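Local atomic coordinates of uncharacterized protein (Sus scrofa, PDB entry 5BNF), a protein that is porcine CD38, a member of the ADP-ribosyl cyclase family whose disulfide-rich fold combines a helical part with a parallel beta sheet. Residues Q67-D72 / G93-E98; F147-C152 / V178-P183; G153-F158 / S184-L189. One frame throughout, in Å; residues are numbered along the deposited sequence.

Interaction 1 (Q67-D72 / G93-E98)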
ATOM      1  N   GLN A  67      -8.389  -9.849   3.455  1.00 57.43           N
ATOM      2  CA  GLN A  67      -7.878 -11.048   2.810  1.00 57.81           C
ATOM      3  C   GLN A  67      -6.447 -11.278   3.286  1.00 62.55           C
ATOM      4  O   GLN A  67      -5.599 -10.402   3.137  1.00 67.02           O
ATOM      5  CB  GLN A  67      -7.900 -10.875   1.285  1.00 45.83           C
ATOM      6  CG  GLN A  67      -6.528 -10.706   0.646  1.00 51.93           C
ATOM      7  CD  GLN A  67      -6.597 -10.353  -0.823  1.00 62.99           C
ATOM      8  OE1 GLN A  67      -7.191  -9.344  -1.204  1.00 68.31           O
ATOM      9  NE2 GLN A  67      -5.981 -11.180  -1.660  1.00 54.98           N
ATOM     10  N   THR A  68      -6.171 -12.437   3.876  1.00 60.78           N
ATOM     11  CA  THR A  68      -4.810 -12.703   4.322  1.00 53.20           C
ATOM     12  C   THR A  68      -4.065 -13.510   3.275  1.00 45.50           C
ATOM     13  O   THR A  68      -4.471 -14.606   2.897  1.00 44.22           O
ATOM     14  CB  THR A  68      -4.770 -13.440   5.666  1.00 63.76           C
ATOM     15  OG1 THR A  68      -5.168 -12.543   6.713  1.00 69.60           O
ATOM     16  CG2 THR A  68      -3.355 -13.942   5.954  1.00 70.47           C
ATOM     17  N   VAL A  69      -2.971 -12.936   2.799  1.00 46.13           N
ATOM     18  CA  VAL A  69      -2.142 -13.554   1.779  1.00 51.57           C
ATOM     19  C   VAL A  69      -1.263 -14.669   2.346  1.00 47.55           C
ATOM     20  O   VAL A  69      -1.002 -14.721   3.547  1.00 41.52           O
ATOM     21  CB  VAL A  69      -1.267 -12.463   1.080  1.00 58.15           C
ATOM     22  CG1 VAL A  69      -1.250 -11.195   1.925  1.00 65.92           C
ATOM     23  CG2 VAL A  69       0.161 -12.955   0.879  1.00 74.48           C
ATOM     24  N   PRO A  70      -0.822 -15.595   1.482  1.00 48.83           N
ATOM     25  CA  PRO A  70       0.031 -16.704   1.914  1.00 51.62           C
ATOM     26  C   PRO A  70       1.304 -16.196   2.570  1.00 50.93           C
ATOM     27  O   PRO A  70       1.825 -15.144   2.200  1.00 46.53           O
ATOM     28  CB  PRO A  70       0.330 -17.433   0.611  1.00 52.77           C
ATOM     29  CG  PRO A  70      -0.925 -17.239  -0.162  1.00 61.69           C
ATOM     30  CD  PRO A  70      -1.231 -15.777   0.077  1.00 56.50           C
ATOM     31  N   CYS A  71       1.803 -16.942   3.546  1.00 47.17           N
ATOM     32  CA  CYS A  71       3.029 -16.554   4.211  1.00 49.73           C
ATOM     33  C   CYS A  71       4.153 -16.655   3.197  1.00 48.53           C
ATOM     34  O   CYS A  71       4.039 -17.385   2.213  1.00 52.11           O
ATOM     35  CB  CYS A  71       3.299 -17.478   5.392  1.00 52.92           C
ATOM     36  SG  CYS A  71       1.938 -17.466   6.597  1.00 89.14           S
ATOM     37  N   ASP A  72       5.226 -15.909   3.427  1.00 39.76           N
ATOM     38  CA  ASP A  72       6.379 -15.928   2.533  1.00 38.67           C
ATOM     39  C   ASP A  72       6.092 -15.239   1.213  1.00 34.15           C
ATOM     40  O   ASP A  72       6.996 -15.033   0.410  1.00 42.04           O
ATOM     41  CB  ASP A  72       6.805 -17.370   2.251  1.00 50.73           C
ATOM     42  CG  ASP A  72       7.319 -18.084   3.484  1.00 58.97           C
ATOM     43  OD1 ASP A  72       7.202 -17.529   4.597  1.00 61.06           O
ATOM     44  OD2 ASP A  72       7.840 -19.209   3.335  1.00 65.17           O
ATOM     45  N   GLY A  93       2.622 -14.917  -8.515  1.00 76.60           N
ATOM     46  CA  GLY A  93       2.008 -15.706  -7.464  1.00 75.85           C
ATOM     47  C   GLY A  93       2.529 -15.120  -6.156  1.00 75.06           C
ATOM     48  O   GLY A  93       2.625 -15.799  -5.131  1.00 72.91           O
ATOM     49  N   LEU A  94       2.879 -13.839  -6.205  1.00 77.36           N
ATOM     50  CA  LEU A  94       3.421 -13.132  -5.055  1.00 76.03           C
ATOM     51  C   LEU A  94       2.624 -11.842  -4.812  1.00 67.81           C
ATOM     52  O   LEU A  94       2.327 -11.103  -5.747  1.00 72.39           O
ATOM     53  CB  LEU A  94       4.888 -12.815  -5.322  1.00 76.52           C
ATOM     54  CG  LEU A  94       5.889 -12.824  -4.152  1.00 75.68           C
ATOM     55  CD1 LEU A  94       5.734 -14.121  -3.351  1.00 53.82           C
ATOM     56  CD2 LEU A  94       7.269 -12.672  -4.755  1.00 64.15           C
ATOM     57  N   PHE A  95       2.275 -11.578  -3.558  1.00 56.66           N
ATOM     58  CA  PHE A  95       1.457 -10.424  -3.227  1.00 49.23           C
ATOM     59  C   PHE A  95       2.096  -9.117  -2.783  1.00 50.59           C
ATOM     60  O   PHE A  95       2.725  -9.051  -1.725  1.00 45.91           O
ATOM     61  CB  PHE A  95       0.437 -10.821  -2.160  1.00 50.43           C
ATOM     62  CG  PHE A  95      -0.518 -11.895  -2.597  1.00 66.61           C
ATOM     63  CD1 PHE A  95      -1.792 -11.574  -3.057  1.00 64.25           C
ATOM     64  CD2 PHE A  95      -0.141 -13.234  -2.554  1.00 73.21           C
ATOM     65  CE1 PHE A  95      -2.677 -12.571  -3.467  1.00 63.46           C
ATOM     66  CE2 PHE A  95      -1.015 -14.237  -2.961  1.00 71.66           C
ATOM     67  CZ  PHE A  95      -2.286 -13.907  -3.419  1.00 67.92           C
ATOM     68  N   THR A  96       1.922  -8.073  -3.591  1.00 42.12           N
ATOM     69  CA  THR A  96       2.395  -6.737  -3.239  1.00 37.73           C
ATOM     70  C   THR A  96       1.076  -6.066  -2.852  1.00 36.92           C
ATOM     71  O   THR A  96       0.017  -6.595  -3.166  1.00 32.90           O
ATOM     72  CB  THR A  96       3.019  -6.008  -4.438  1.00 40.41           C
ATOM     73  OG1 THR A  96       2.047  -5.864  -5.483  1.00 54.85           O
ATOM     74  CG2 THR A  96       4.209  -6.781  -4.955  1.00 53.23           C
ATOM     75  N   LEU A  97       1.109  -4.923  -2.179  1.00 34.26           N
ATOM     76  CA  LEU A  97      -0.146  -4.282  -1.779  1.00 32.88           C
ATOM     77  C   LEU A  97      -1.145  -4.132  -2.932  1.00 24.94           C
ATOM     78  O   LEU A  97      -2.346  -4.343  -2.754  1.00 36.49           O
ATOM     79  CB  LEU A  97       0.122  -2.913  -1.132  1.00 24.97           C
ATOM     80  CG  LEU A  97      -1.092  -2.181  -0.545  1.00 30.32           C
ATOM     81  CD1 LEU A  97      -1.909  -3.108   0.332  1.00 28.22           C
ATOM     82  CD2 LEU A  97      -0.613  -0.985   0.265  1.00 32.05           C
ATOM     83  N   GLU A  98      -0.654  -3.794  -4.117  1.00 24.35           N
ATOM     84  CA  GLU A  98      -1.526  -3.615  -5.276  1.00 41.44           C
ATOM     85  C   GLU A  98      -2.108  -4.910  -5.847  1.00 42.41           C
ATOM     86  O   GLU A  98      -2.948  -4.863  -6.747  1.00 46.16           O
ATOM     87  CB  GLU A  98      -0.787  -2.870  -6.397  1.00 44.92           C
ATOM     88  CG  GLU A  98      -0.269  -1.494  -6.018  1.00 56.96           C
ATOM     89  CD  GLU A  98       0.809  -1.559  -4.960  1.00 55.63           C
ATOM     90  OE1 GLU A  98       1.787  -2.308  -5.159  1.00 59.02           O
ATOM     91  OE2 GLU A  98       0.678  -0.864  -3.933  1.00 54.49           O
TER
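With CG anti to its own carbonyl carbon (chi1 -62°), the Phe95 side chain leans out from the 93-98 loop and lays its ring against Val69, Pro70 and Gln67 of the 67-72 loop. Val69 is the residue placed over the ring face: its CB is 4.1 Å from the centroid of Phe95, and the line to the centroid lies 25° off the ring normal, which qualifies as a CH-pi contact displaced toward the rim. The CG2 branch of Val69 comes to 3.5 Å from Phe95 CD2. Pro70 meets the neighbouring part of the ring at about a right angle, its CD 3.4 Å from Phe95 CE2.

Near the opposite rim, but on the same side of the ring plane as Val69, Gln67 NE2 lies 4.0 Å from Phe95 CE1, with amide and ring planes 75° apart, so the two groups do not stack. The same amide is held outside the contact: OE1 accepts from Leu101 N, and NE2 is hydrogen-bonded to Tyr21 OH, which fixes its rotation. A lesser touch is Leu94 CD1, 4.1 Å from Asp72 O. No hydrogen bond crosses between the segments. An aromatic side chain of one irregular loop thus packs on another, and these loops lead out of and into edge strand 75-77 of the parallel sheet in the ADP-ribosyl cyclase fold.

Interaction 2 (F147-C152 / V178-P183)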
ATOM      1  N   PHE A 147      -1.761  -4.603   5.689  1.00 39.87           N
ATOM      2  CA  PHE A 147      -0.961  -5.520   4.885  1.00 38.62           C
ATOM      3  C   PHE A 147       0.278  -5.977   5.654  1.00 36.52           C
ATOM      4  O   PHE A 147       0.646  -7.141   5.607  1.00 37.42           O
ATOM      5  CB  PHE A 147      -0.553  -4.830   3.575  1.00 30.32           C
ATOM      6  CG  PHE A 147       0.060  -5.755   2.546  1.00 38.11           C
ATOM      7  CD1 PHE A 147      -0.671  -6.811   2.010  1.00 41.67           C
ATOM      8  CD2 PHE A 147       1.351  -5.529   2.067  1.00 27.81           C
ATOM      9  CE1 PHE A 147      -0.131  -7.627   1.012  1.00 22.24           C
ATOM     10  CE2 PHE A 147       1.899  -6.340   1.071  1.00 37.15           C
ATOM     11  CZ  PHE A 147       1.153  -7.390   0.540  1.00 38.16           C
ATOM     12  N   ALA A 148       0.907  -5.059   6.379  1.00 38.65           N
ATOM     13  CA  ALA A 148       2.107  -5.385   7.145  1.00 34.78           C
ATOM     14  C   ALA A 148       1.783  -6.207   8.384  1.00 41.45           C
ATOM     15  O   ALA A 148       2.529  -7.124   8.746  1.00 41.36           O
ATOM     16  CB  ALA A 148       2.833  -4.108   7.540  1.00 18.02           C
ATOM     17  N   GLU A 149       0.669  -5.882   9.031  1.00 37.03           N
ATOM     18  CA  GLU A 149       0.261  -6.593  10.230  1.00 40.00           C
ATOM     19  C   GLU A 149      -0.113  -8.054   9.948  1.00 43.16           C
ATOM     20  O   GLU A 149       0.089  -8.916  10.795  1.00 50.72           O
ATOM     21  CB  GLU A 149      -0.915  -5.867  10.888  1.00 40.48           C
ATOM     22  CG  GLU A 149      -0.613  -4.438  11.311  1.00 47.20           C
ATOM     23  CD  GLU A 149      -1.799  -3.763  12.002  1.00 58.76           C
ATOM     24  OE1 GLU A 149      -2.923  -3.842  11.468  1.00 51.69           O
ATOM     25  OE2 GLU A 149      -1.613  -3.146  13.074  1.00 48.85           O
ATOM     26  N   ASN A 150      -0.644  -8.328   8.761  1.00 36.75           N
ATOM     27  CA  ASN A 150      -1.048  -9.682   8.394  1.00 43.51           C
ATOM     28  C   ASN A 150       0.054 -10.483   7.711  1.00 47.42           C
ATOM     29  O   ASN A 150      -0.190 -11.590   7.221  1.00 47.26           O
ATOM     30  CB  ASN A 150      -2.263  -9.650   7.459  1.00 49.19           C
ATOM     31  CG  ASN A 150      -3.478  -8.999   8.090  1.00 63.59           C
ATOM     32  OD1 ASN A 150      -3.822  -9.276   9.240  1.00 58.62           O
ATOM     33  ND2 ASN A 150      -4.151  -8.144   7.328  1.00 65.32           N
ATOM     34  N   ALA A 151       1.257  -9.925   7.658  1.00 39.53           N
ATOM     35  CA  ALA A 151       2.369 -10.622   7.022  1.00 43.94           C
ATOM     36  C   ALA A 151       2.862 -11.733   7.937  1.00 43.63           C
ATOM     37  O   ALA A 151       2.919 -11.560   9.149  1.00 36.81           O
ATOM     38  CB  ALA A 151       3.498  -9.646   6.720  1.00 41.74           C
ATOM     39  N   CYS A 152       3.193 -12.878   7.351  1.00 42.80           N
ATOM     40  CA  CYS A 152       3.690 -14.018   8.112  1.00 48.29           C
ATOM     41  C   CYS A 152       4.821 -14.702   7.365  1.00 46.25           C
ATOM     42  O   CYS A 152       4.901 -14.632   6.133  1.00 39.89           O
ATOM     43  CB  CYS A 152       2.565 -15.028   8.386  1.00 56.76           C
ATOM     44  SG  CYS A 152       1.566 -15.493   6.932  1.00 83.09           S
ATOM     45  N   VAL A 178       7.338  -1.232   7.860  1.00 28.02           N
ATOM     46  CA  VAL A 178       8.341  -1.953   8.652  1.00 28.02           C
ATOM     47  C   VAL A 178       7.968  -2.101  10.123  1.00 27.44           C
ATOM     48  O   VAL A 178       8.173  -3.160  10.707  1.00 28.51           O
ATOM     49  CB  VAL A 178       9.745  -1.284   8.629  1.00 30.84           C
ATOM     50  CG1 VAL A 178      10.817  -2.332   8.911  1.00 23.55           C
ATOM     51  CG2 VAL A 178      10.004  -0.627   7.309  1.00 50.82           C
ATOM     52  N   HIS A 179       7.427  -1.039  10.716  1.00 26.71           N
ATOM     53  CA  HIS A 179       7.051  -1.049  12.132  1.00 26.86           C
ATOM     54  C   HIS A 179       5.799  -1.856  12.423  1.00 26.62           C
ATOM     55  O   HIS A 179       5.574  -2.249  13.554  1.00 31.39           O
ATOM     56  CB  HIS A 179       6.847   0.384  12.640  1.00 32.97           C
ATOM     57  CG  HIS A 179       8.059   1.247  12.512  1.00 27.37           C
ATOM     58  ND1 HIS A 179       9.128   1.164  13.380  1.00 38.50           N
ATOM     59  CD2 HIS A 179       8.403   2.168  11.580  1.00 32.65           C
ATOM     60  CE1 HIS A 179      10.076   1.995  12.988  1.00 32.82           C
ATOM     61  NE2 HIS A 179       9.662   2.616  11.897  1.00 28.08           N
ATOM     62  N   SER A 180       4.979  -2.101  11.409  1.00 32.48           N
ATOM     63  CA  SER A 180       3.756  -2.866  11.616  1.00 34.61           C
ATOM     64  C   SER A 180       3.949  -4.368  11.437  1.00 40.11           C
ATOM     65  O   SER A 180       3.000  -5.132  11.560  1.00 46.20           O
ATOM     66  CB  SER A 180       2.649  -2.372  10.680  1.00 28.71           C
ATOM     67  OG  SER A 180       2.204  -1.080  11.060  1.00 39.04           O
ATOM     68  N   LEU A 181       5.169  -4.795  11.139  1.00 41.65           N
ATOM     69  CA  LEU A 181       5.430  -6.223  10.983  1.00 41.47           C
ATOM     70  C   LEU A 181       5.357  -6.876  12.357  1.00 38.78           C
ATOM     71  O   LEU A 181       5.917  -6.363  13.325  1.00 39.16           O
ATOM     72  CB  LEU A 181       6.809  -6.453  10.369  1.00 27.17           C
ATOM     73  CG  LEU A 181       6.964  -5.992   8.920  1.00 27.39           C
ATOM     74  CD1 LEU A 181       8.432  -5.990   8.537  1.00 27.87           C
ATOM     75  CD2 LEU A 181       6.175  -6.911   8.011  1.00 23.69           C
ATOM     76  N   GLN A 182       4.652  -7.998  12.442  1.00 40.33           N
ATOM     77  CA  GLN A 182       4.495  -8.714  13.708  1.00 41.76           C
ATOM     78  C   GLN A 182       5.619  -9.722  13.909  1.00 34.93           C
ATOM     79  O   GLN A 182       5.688 -10.718  13.191  1.00 35.30           O
ATOM     80  CB  GLN A 182       3.168  -9.471  13.725  1.00 49.89           C
ATOM     81  CG  GLN A 182       1.921  -8.632  13.505  1.00 57.98           C
ATOM     82  CD  GLN A 182       1.509  -7.873  14.745  1.00 61.16           C
ATOM     83  OE1 GLN A 182       2.094  -6.845  15.080  1.00 62.72           O
ATOM     84  NE2 GLN A 182       0.503  -8.385  15.444  1.00 44.46           N
ATOM     85  N   PRO A 183       6.507  -9.482  14.890  1.00 30.75           N
ATOM     86  CA  PRO A 183       7.627 -10.390  15.175  1.00 42.08           C
ATOM     87  C   PRO A 183       7.140 -11.823  15.390  1.00 46.34           C
ATOM     88  O   PRO A 183       7.791 -12.787  14.985  1.00 42.95           O
ATOM     89  CB  PRO A 183       8.229  -9.813  16.453  1.00 41.99           C
ATOM     90  CG  PRO A 183       7.955  -8.361  16.335  1.00 45.85           C
ATOM     91  CD  PRO A 183       6.536  -8.318  15.793  1.00 36.09           C
TER
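Ala148, Glu149 and Ser180 bury the most surface where the C-terminal ends of helix 135-149 and helix 172-180 meet, two helices that precede neighbouring parallel strands of an alpha/beta fold. The backbones come closest at Ala148 and Leu181, whose CA atoms are 5.1 Å apart. This is consistent with Ala148 having only a methyl group and with the CB of Leu181 being directed away from segment 147-152. Beside them, Ala148 CB abuts Ser180 CB at 3.6 Å.

Glu149 comes alongside the same serine. Its CA-H points at Ser180 O, with CA to O 3.4 Å and an angle of 139° at the hydrogen, a CH...O contact. CG of Glu149, set beside the backbone N by a chi1 of -60°, packs against Ser180 CB at 3.9 Å. From there the glutamate chain runs on extended, and its carboxylate forms a salt bridge through OE1 with Arg146 NE, so the charged end is engaged within its own helix. Ser180 OG likewise turns back, making a weak hydrogen bond to Val176 O.

Leu181 starts out away from the other segment, but its CD2 returns to lie 3.7 Å from Ala148 O and 4.0 Å from Ala151 CB. Ala151 also touches Val186 and Leu181 touches Leu189, both on strand 186-194. No hydrogen bond joins the two segments. The carbonyl of Ala148 is instead used locally, accepting from Ala151 N at 3.3 Å. That of Glu149 takes a weak hydrogen bond from Lys185 NZ, and Gln182 CG presses against it, 3.3 Å from Glu149 O.

Interaction 3 (G153-F158 / S184-L189)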
ATOM      1  N   GLY A 153       5.695 -15.357   8.125  1.00 42.71           N
ATOM      2  CA  GLY A 153       6.823 -16.059   7.536  1.00 30.86           C
ATOM      3  C   GLY A 153       7.941 -15.118   7.139  1.00 28.99           C
ATOM      4  O   GLY A 153       8.422 -14.319   7.942  1.00 35.64           O
ATOM      5  N   MET A 154       8.354 -15.210   5.888  1.00 29.65           N
ATOM      6  CA  MET A 154       9.413 -14.369   5.375  1.00 35.11           C
ATOM      7  C   MET A 154       8.836 -13.292   4.460  1.00 43.84           C
ATOM      8  O   MET A 154       8.061 -13.584   3.554  1.00 41.44           O
ATOM      9  CB  MET A 154      10.426 -15.228   4.618  1.00 20.51           C
ATOM     10  CG  MET A 154      11.570 -14.455   4.020  1.00 39.40           C
ATOM     11  SD  MET A 154      11.235 -14.023   2.315  1.00 62.50           S
ATOM     12  CE  MET A 154      11.870 -15.480   1.496  1.00 53.69           C
ATOM     13  N   VAL A 155       9.209 -12.042   4.721  1.00 40.08           N
ATOM     14  CA  VAL A 155       8.749 -10.918   3.918  1.00 36.35           C
ATOM     15  C   VAL A 155       9.911 -10.352   3.116  1.00 31.99           C
ATOM     16  O   VAL A 155      11.075 -10.481   3.503  1.00 24.94           O
ATOM     17  CB  VAL A 155       8.158  -9.783   4.794  1.00 32.47           C
ATOM     18  CG1 VAL A 155       6.968 -10.293   5.554  1.00 28.37           C
ATOM     19  CG2 VAL A 155       9.210  -9.257   5.759  1.00 38.00           C
ATOM     20  N   GLN A 156       9.582  -9.711   2.003  1.00 25.27           N
ATOM     21  CA  GLN A 156      10.586  -9.127   1.135  1.00 26.59           C
ATOM     22  C   GLN A 156      10.292  -7.669   0.824  1.00 25.07           C
ATOM     23  O   GLN A 156       9.145  -7.222   0.888  1.00 27.40           O
ATOM     24  CB  GLN A 156      10.646  -9.895  -0.188  1.00 19.72           C
ATOM     25  CG  GLN A 156      11.034 -11.344  -0.073  1.00 34.47           C
ATOM     26  CD  GLN A 156      10.980 -12.047  -1.416  1.00 33.74           C
ATOM     27  OE1 GLN A 156       9.935 -12.522  -1.840  1.00 30.65           O
ATOM     28  NE2 GLN A 156      12.112 -12.090  -2.101  1.00 35.51           N
ATOM     29  N   VAL A 157      11.338  -6.929   0.478  1.00 30.13           N
ATOM     30  CA  VAL A 157      11.185  -5.534   0.108  1.00 31.62           C
ATOM     31  C   VAL A 157      12.219  -5.231  -0.956  1.00 30.29           C
ATOM     32  O   VAL A 157      13.381  -5.609  -0.815  1.00 38.36           O
ATOM     33  CB  VAL A 157      11.381  -4.590   1.316  1.00 42.08           C
ATOM     34  CG1 VAL A 157      12.776  -4.747   1.889  1.00 54.89           C
ATOM     35  CG2 VAL A 157      11.126  -3.149   0.891  1.00 34.52           C
ATOM     36  N   PHE A 158      11.791  -4.589  -2.041  1.00 29.61           N
ATOM     37  CA  PHE A 158      12.712  -4.232  -3.119  1.00 34.58           C
ATOM     38  C   PHE A 158      13.052  -2.751  -3.038  1.00 28.25           C
ATOM     39  O   PHE A 158      12.170  -1.900  -2.935  1.00 38.96           O
ATOM     40  CB  PHE A 158      12.113  -4.568  -4.495  1.00 31.37           C
ATOM     41  CG  PHE A 158      11.958  -6.044  -4.744  1.00 32.25           C
ATOM     42  CD1 PHE A 158      11.011  -6.785  -4.054  1.00 38.28           C
ATOM     43  CD2 PHE A 158      12.782  -6.698  -5.653  1.00 43.04           C
ATOM     44  CE1 PHE A 158      10.890  -8.160  -4.269  1.00 42.56           C
ATOM     45  CE2 PHE A 158      12.665  -8.066  -5.870  1.00 38.75           C
ATOM     46  CZ  PHE A 158      11.718  -8.797  -5.178  1.00 40.71           C
ATOM     47  N   SER A 184       5.980 -11.943  16.028  1.00 46.05           N
ATOM     48  CA  SER A 184       5.380 -13.237  16.325  1.00 51.54           C
ATOM     49  C   SER A 184       4.926 -14.003  15.088  1.00 48.63           C
ATOM     50  O   SER A 184       4.670 -15.204  15.156  1.00 53.13           O
ATOM     51  CB  SER A 184       4.192 -13.043  17.269  1.00 57.13           C
ATOM     52  OG  SER A 184       3.286 -12.089  16.747  1.00 60.64           O
ATOM     53  N   LYS A 185       4.840 -13.308  13.959  1.00 41.92           N
ATOM     54  CA  LYS A 185       4.397 -13.907  12.705  1.00 35.88           C
ATOM     55  C   LYS A 185       5.468 -13.831  11.616  1.00 43.11           C
ATOM     56  O   LYS A 185       5.546 -14.701  10.745  1.00 47.23           O
ATOM     57  CB  LYS A 185       3.121 -13.197  12.249  1.00 44.02           C
ATOM     58  CG  LYS A 185       2.037 -13.202  13.331  1.00 47.87           C
ATOM     59  CD  LYS A 185       1.149 -11.961  13.311  1.00 63.83           C
ATOM     60  CE  LYS A 185       0.055 -12.037  12.252  1.00 68.21           C
ATOM     61  NZ  LYS A 185       0.578 -12.225  10.871  1.00 67.14           N
ATOM     62  N   VAL A 186       6.284 -12.782  11.660  1.00 42.68           N
ATOM     63  CA  VAL A 186       7.351 -12.599  10.683  1.00 37.29           C
ATOM     64  C   VAL A 186       8.700 -12.822  11.359  1.00 37.72           C
ATOM     65  O   VAL A 186       9.042 -12.136  12.322  1.00 37.48           O
ATOM     66  CB  VAL A 186       7.314 -11.181  10.069  1.00 36.23           C
ATOM     67  CG1 VAL A 186       8.583 -10.918   9.284  1.00 32.60           C
ATOM     68  CG2 VAL A 186       6.110 -11.045   9.154  1.00 37.36           C
ATOM     69  N   HIS A 187       9.466 -13.782  10.849  1.00 30.24           N
ATOM     70  CA  HIS A 187      10.767 -14.093  11.424  1.00 33.72           C
ATOM     71  C   HIS A 187      11.924 -13.507  10.630  1.00 32.05           C
ATOM     72  O   HIS A 187      12.978 -13.201  11.187  1.00 43.10           O
ATOM     73  CB  HIS A 187      10.941 -15.611  11.529  1.00 34.72           C
ATOM     74  CG  HIS A 187      10.785 -16.323  10.221  1.00 33.41           C
ATOM     75  ND1 HIS A 187      11.605 -16.080   9.140  1.00 41.20           N
ATOM     76  CD2 HIS A 187       9.879 -17.238   9.803  1.00 44.13           C
ATOM     77  CE1 HIS A 187      11.210 -16.811   8.113  1.00 46.94           C
ATOM     78  NE2 HIS A 187      10.164 -17.524   8.491  1.00 40.66           N
ATOM     79  N   THR A 188      11.736 -13.346   9.329  1.00 33.31           N
ATOM     80  CA  THR A 188      12.805 -12.820   8.494  1.00 30.78           C
ATOM     81  C   THR A 188      12.307 -11.807   7.493  1.00 29.72           C
ATOM     82  O   THR A 188      11.205 -11.927   6.968  1.00 40.65           O
ATOM     83  CB  THR A 188      13.504 -13.954   7.685  1.00 33.43           C
ATOM     84  OG1 THR A 188      14.106 -14.889   8.587  1.00 51.39           O
ATOM     85  CG2 THR A 188      14.575 -13.385   6.764  1.00 16.85           C
ATOM     86  N   LEU A 189      13.132 -10.802   7.237  1.00 34.09           N
ATOM     87  CA  LEU A 189      12.823  -9.800   6.235  1.00 33.41           C
ATOM     88  C   LEU A 189      14.036  -9.764   5.328  1.00 36.00           C
ATOM     89  O   LEU A 189      15.157  -9.585   5.790  1.00 36.11           O
ATOM     90  CB  LEU A 189      12.603  -8.423   6.853  1.00 28.27           C
ATOM     91  CG  LEU A 189      12.286  -7.339   5.815  1.00 29.44           C
ATOM     92  CD1 LEU A 189      11.501  -6.226   6.471  1.00 44.58           C
ATOM     93  CD2 LEU A 189      13.564  -6.800   5.191  1.00 35.33           C
TER
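A beta-alpha-beta unit is closed here by parallel pairing of strand 153-160 with strand 186-194, the intervening connection passing through helix 172-180. The ladder starts with Gly153 N donating to Lys185 O at 2.7 Å (N-H...O angle 156°). His187 N returns a bond to Gly153 O at 3.1 Å, and Val155 N then reaches Thr188 O at 3.0 Å in the straightest bond of the three, 167°. Val186 and Leu189 each direct a CA-H at a carbonyl across the ladder, that of Gly153 and of Val155 respectively.

Gly153 pairs with Val186 but Met154 with Thr188, so His187 is the extra residue of a beta bulge. Its ring folds back over the glycine: with chi1 at 57°, CG lies between the backbone N and the carbonyl carbon, bringing Gly153 O over the centre of the ring. Thr188 OG1 meets the ring at its edge and in plane, hydrogen-bonded to His187 ND1, which holds the imidazole's rotation. The backbone of Gly153 has a positive phi, a conformation that in itself suits glycine.

In the four-stranded parallel sheet these are the two central strands, flanked by strands 75-77 and 223-229. Val155, Val186 and Leu189 share one face. CG1 of Val155 meets Val186 CG2 at 3.8 Å, crossing at about a right angle, while its other branch, CG2, packs 3.6 Å from Leu189 CG. Further on, Leu189 CD2 touches Val157 CG1. The opposite face carries Met154 and Thr188, where Met154 CG approaches Thr188 CB at 4.2 Å. Lys185 bends its long chain back so that NZ bonds to Ala151 O.

In the fold
Interaction 1 comes first along the chain, whereas interactions 2 and 3 cross, their segments alternating as 147-152, 153-158, 178-183 and 184-189. The centres of interactions 2 and 3 are about 8 Å apart; each lies about 12 Å from that of interaction 1. Interaction 2 joins the ends of helices 135-149 and 172-180, and interaction 3 pairs the strands that follow them in the sheet. The disulfide Cys71-Cys152 ties the 67-72 loop covalently to the turn between helix 135-149 and strand 153-160. Asp72 reinforces it, its backbone bonded to Cys152 and OD1 probably bonded to Met154 N, linking all three contacts at this end of the sheet.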